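Side-chain contact in putative transcriptional regulator (Streptomyces coelicolor A3, PDB 2PQQ), which probably binds cAMP through this N-terminal domain and regulates transcription, probably by binding DNA through a helix-turn-helix part: residues 15-18 / 19-22. Sequence-based numbering, arbitrary orientation.
Sequences ALDD and EQSA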
ATOM      1  N   ALA A  15       4.894 -23.063  -4.367  1.00 34.37           N
ATOM      2  CA  ALA A  15       5.547 -23.603  -5.570  1.00 34.56           C
ATOM      3  C   ALA A  15       6.507 -24.760  -5.298  1.00 34.96           C
ATOM      4  O   ALA A  15       7.089 -25.321  -6.229  1.00 35.14           O
ATOM      5  CB  ALA A  15       6.253 -22.498  -6.351  1.00 34.68           C
ATOM      6  N   LEU A  16       6.659 -25.126  -4.033  1.00 34.57           N
ATOM      7  CA  LEU A  16       7.579 -26.193  -3.650  1.00 34.93           C
ATOM      8  C   LEU A  16       7.119 -27.484  -4.277  1.00 34.93           C
ATOM      9  O   LEU A  16       5.895 -27.762  -4.324  1.00 33.19           O
ATOM     10  CB  LEU A  16       7.636 -26.342  -2.121  1.00 35.11           C
ATOM     11  CG  LEU A  16       8.314 -25.288  -1.218  1.00 36.23           C
ATOM     12  CD1 LEU A  16       8.542 -25.906   0.150  1.00 35.20           C
ATOM     13  CD2 LEU A  16       9.654 -24.741  -1.780  1.00 37.24           C
ATOM     14  N   ASP A  17       8.083 -28.256  -4.790  1.00 35.76           N
ATOM     15  CA  ASP A  17       7.790 -29.609  -5.275  1.00 36.80           C
ATOM     16  C   ASP A  17       7.583 -30.574  -4.096  1.00 37.62           C
ATOM     17  O   ASP A  17       7.726 -30.173  -2.929  1.00 36.82           O
ATOM     18  CB  ASP A  17       8.833 -30.120  -6.304  1.00 37.24           C
ATOM     19  CG  ASP A  17      10.247 -30.259  -5.731  1.00 38.83           C
ATOM     20  OD1 ASP A  17      10.413 -30.427  -4.499  1.00 39.07           O
ATOM     21  OD2 ASP A  17      11.209 -30.215  -6.545  1.00 38.50           O
ATOM     22  N   ASP A  18       7.231 -31.823  -4.402  1.00 38.17           N
ATOM     23  CA  ASP A  18       6.963 -32.829  -3.373  1.00 39.44           C
ATOM     24  C   ASP A  18       8.202 -33.114  -2.511  1.00 40.09           C
ATOM     25  O   ASP A  18       8.087 -33.288  -1.289  1.00 40.22           O
ATOM     26  CB  ASP A  18       6.416 -34.121  -3.994  1.00 39.30           C
ATOM     27  CG  ASP A  18       4.992 -33.967  -4.551  1.00 40.60           C
ATOM     28  OD1 ASP A  18       4.374 -32.882  -4.392  1.00 41.36           O
ATOM     29  OD2 ASP A  18       4.481 -34.946  -5.141  1.00 38.88           O
ATOM     30  N   GLU A  19       9.384 -33.141  -3.131  1.00 40.58           N
ATOM     31  CA  GLU A  19      10.607 -33.418  -2.375  1.00 41.72           C
ATOM     32  C   GLU A  19      10.922 -32.266  -1.430  1.00 40.59           C
ATOM     33  O   GLU A  19      11.254 -32.501  -0.273  1.00 41.16           O
ATOM     34  CB  GLU A  19      11.823 -33.753  -3.271  1.00 41.32           C
ATOM     35  CG  GLU A  19      13.180 -33.337  -2.629  1.00 43.94           C
ATOM     36  CD  GLU A  19      14.400 -34.188  -3.007  1.00 45.02           C
ATOM     37  OE1 GLU A  19      15.449 -33.579  -3.353  1.00 50.54           O
ATOM     38  OE2 GLU A  19      14.345 -35.449  -2.935  1.00 48.55           O
ATOM     39  N   GLN A  20      10.820 -31.028  -1.917  1.00 39.78           N
ATOM     40  CA  GLN A  20      11.106 -29.858  -1.089  1.00 38.82           C
ATOM     41  C   GLN A  20      10.102 -29.762   0.061  1.00 38.26           C
ATOM     42  O   GLN A  20      10.474 -29.428   1.182  1.00 38.94           O
ATOM     43  CB  GLN A  20      11.139 -28.571  -1.915  1.00 39.06           C
ATOM     44  CG  GLN A  20      12.265 -28.516  -2.964  1.00 39.27           C
ATOM     45  CD  GLN A  20      11.972 -27.547  -4.095  1.00 41.46           C
ATOM     46  OE1 GLN A  20      10.805 -27.223  -4.396  1.00 41.76           O
ATOM     47  NE2 GLN A  20      13.032 -27.081  -4.739  1.00 38.83           N
ATOM     48  N   SER A  21       8.845 -30.076  -0.222  1.00 37.70           N
ATOM     49  CA  SER A  21       7.787 -30.108   0.792  1.00 37.78           C
ATOM     50  C   SER A  21       8.081 -31.176   1.865  1.00 38.05           C
ATOM     51  O   SER A  21       7.783 -30.972   3.042  1.00 37.69           O
ATOM     52  CB  SER A  21       6.438 -30.407   0.140  1.00 37.22           C
ATOM     53  OG  SER A  21       6.091 -29.417  -0.821  1.00 36.74           O
ATOM     54  N   ALA A  22       8.629 -32.321   1.448  1.00 37.67           N
ATOM     55  CA  ALA A  22       9.049 -33.350   2.399  1.00 37.58           C
ATOM     56  C   ALA A  22      10.177 -32.845   3.334  1.00 37.89           C
ATOM     57  O   ALA A  22      10.134 -33.081   4.553  1.00 38.01           O
ATOM     58  CB  ALA A  22       9.454 -34.629   1.652  1.00 38.28           C
TER
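D17 and Q20 hold each other in a capping box at the start of helix 18-27. The aspartate is the N-cap: its CG sits between the backbone N and the carbonyl carbon (chi1 63°), which swings OD1 over the first turn to accept from Q20 N at 2.7 Å, the donor lying nearly on the C-O axis. Q20 answers with its side chain. Its CG stands anti to the carbonyl carbon (chi1 -64°), and the extended chain beyond runs back so that OE1 takes the N-H of D17, D17 N to Q20 OE1 being 2.9 Å and nearly straight. The two side chains cross at about a right angle, carboxylate and amide planes 33° apart, with Q20 CG 3.1 Å from D17 OD1. L16 brings CD2 to 3.8 Å from Q20 OE1, while E120 and V121 of helix 120-139 touch the glutamine too. One turn on, D17 O accepts twice: from S21 N at 2.9 Å, and from S21 OG at 2.8 Å, which comes in above the carbonyl plane and also bonds R8. Cut back to an alanine, Q20 would probably leave D17 N without its acceptor and open a gap beside L16. Reciprocal bonding thus satisfies two N-H groups at the helix start, and the D17 carboxylate, if ionised, would favourably face the positive end of the helix dipole.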